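Local coordinates for p-47 protein (Clostridium botulinum E1 str. 'BoNT E Beluga', PDB 5WIX) that is of unknown function but has a tulip-domain topology resembling bactericidal/permeability-increasing protein, which suggests lipid binding, at residues N419-L422 against I428-N431. Sequence-based numbering, arbitrary orientation.
Sequences NIIL and IQGN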
# COMPACT_ATOMS: atom_id res chain seq x y z
N ASN A 419 -1.47 -9.87 -8.62
CA ASN A 419 -2.86 -9.88 -8.19
C ASN A 419 -3.29 -8.58 -7.55
O ASN A 419 -2.47 -7.80 -7.06
CB ASN A 419 -3.12 -11.03 -7.21
CG ASN A 419 -4.57 -11.48 -7.20
OD1 ASN A 419 -5.27 -11.36 -8.21
ND2 ASN A 419 -5.04 -12.00 -6.06
N ILE A 420 -4.59 -8.35 -7.58
CA ILE A 420 -5.20 -7.20 -6.93
C ILE A 420 -6.34 -7.72 -6.05
O ILE A 420 -7.14 -8.58 -6.49
CB ILE A 420 -5.71 -6.19 -7.99
CG1 ILE A 420 -4.49 -5.67 -8.77
CG2 ILE A 420 -6.56 -5.10 -7.34
CD1 ILE A 420 -4.69 -4.40 -9.56
N ILE A 421 -6.38 -7.27 -4.80
CA ILE A 421 -7.42 -7.76 -3.93
C ILE A 421 -8.10 -6.64 -3.21
O ILE A 421 -7.46 -5.75 -2.66
CB ILE A 421 -6.90 -8.77 -2.87
CG1 ILE A 421 -6.24 -9.99 -3.51
CG2 ILE A 421 -8.05 -9.24 -1.99
CD1 ILE A 421 -4.73 -9.90 -3.61
N LEU A 422 -9.41 -6.70 -3.22
CA LEU A 422 -10.21 -5.76 -2.46
C LEU A 422 -10.89 -6.54 -1.38
O LEU A 422 -11.94 -7.12 -1.60
CB LEU A 422 -11.23 -5.07 -3.34
CG LEU A 422 -12.13 -4.05 -2.63
CD1 LEU A 422 -11.32 -2.81 -2.27
CD2 LEU A 422 -13.32 -3.70 -3.52
N ILE A 428 -2.37 -4.43 -3.90
CA ILE A 428 -1.73 -4.71 -5.18
C ILE A 428 -0.47 -5.54 -4.91
O ILE A 428 0.23 -5.25 -3.96
CB ILE A 428 -1.38 -3.40 -5.93
CG1 ILE A 428 -2.64 -2.57 -6.15
CG2 ILE A 428 -0.72 -3.71 -7.25
CD1 ILE A 428 -2.40 -1.13 -6.67
N GLN A 429 -0.22 -6.55 -5.75
CA GLN A 429 0.90 -7.48 -5.59
C GLN A 429 1.62 -7.72 -6.92
O GLN A 429 0.99 -7.76 -7.97
CB GLN A 429 0.43 -8.84 -5.05
CG GLN A 429 -0.12 -8.86 -3.64
CD GLN A 429 -0.69 -10.21 -3.26
OE1 GLN A 429 -1.01 -11.05 -4.13
NE2 GLN A 429 -0.82 -10.45 -1.95
N GLY A 430 2.94 -7.93 -6.86
CA GLY A 430 3.71 -8.13 -8.08
C GLY A 430 5.08 -8.73 -7.90
O GLY A 430 5.50 -9.01 -6.78
N ASN A 431 5.78 -8.94 -9.02
CA ASN A 431 7.16 -9.44 -9.05
C ASN A 431 8.11 -8.47 -9.77
O ASN A 431 7.82 -8.03 -10.88
CB ASN A 431 7.25 -10.81 -9.77
CG ASN A 431 6.30 -11.86 -9.20
OD1 ASN A 431 5.95 -11.82 -8.02
ND2 ASN A 431 5.90 -12.80 -10.05
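Asn419 and Gln429 face each other as an antiparallel hydrogen-bonded pair, joined by two backbone bonds of unequal strength. Gln429 N donates to Asn419 O over 2.9 Å, a short bond that is bent at its hydrogen (139°). The return bond, from Asn419 N to Gln429 O, is straighter but weak at 3.3 Å. One residue on, Ile420 and Ile428 form a non-hydrogen-bonded pair, their CA atoms 4.6 Å apart.

Segments 419-422 and 428-431 run antiparallel, with 165° between their directions, and belong to the beta hairpin of strands 414-422 and 426-432 at one margin of a six-stranded antiparallel sheet. Strand 414-422 is outermost there within the chain, while 426-432 is flanked on its other side by 234-238, where backbone hydrogen bonds tie Ile428 to Leu236 and Gly430 to Val234. Together they form the C-terminal end of the modelled chain in this BPI-like, tulip-type protein.

Polar and apolar groups mix on the face that bears Asn419, Ile421 and Gln429. With CG beside its backbone N (chi1 -66°) and the chain extended beyond, Gln429 rises from the sheet and its OE1 leans over the neighbouring strand, in van der Waals contact with Asn419 CB at 3.7 Å and Ile421 CD1 at 3.9 Å. Its NE2 bonds to Ile227 O and Ser229 OG, two acceptors that fix the amide's rotation and satisfy this nitrogen of a buried residue. Ile421 lies aslant to the glutamine, placing CD1 4.1 Å from Gln429 CD.

Contact on the opposite face is purely apolar: Ile420 CD1 lies 4.4 Å from Ile428 CG1, a loose touch between buried side chains. Phe399 of helix 399-403 packs against both isoleucines, and Phe340 and Tyr342 of strand 328-343 adjoin Ile420.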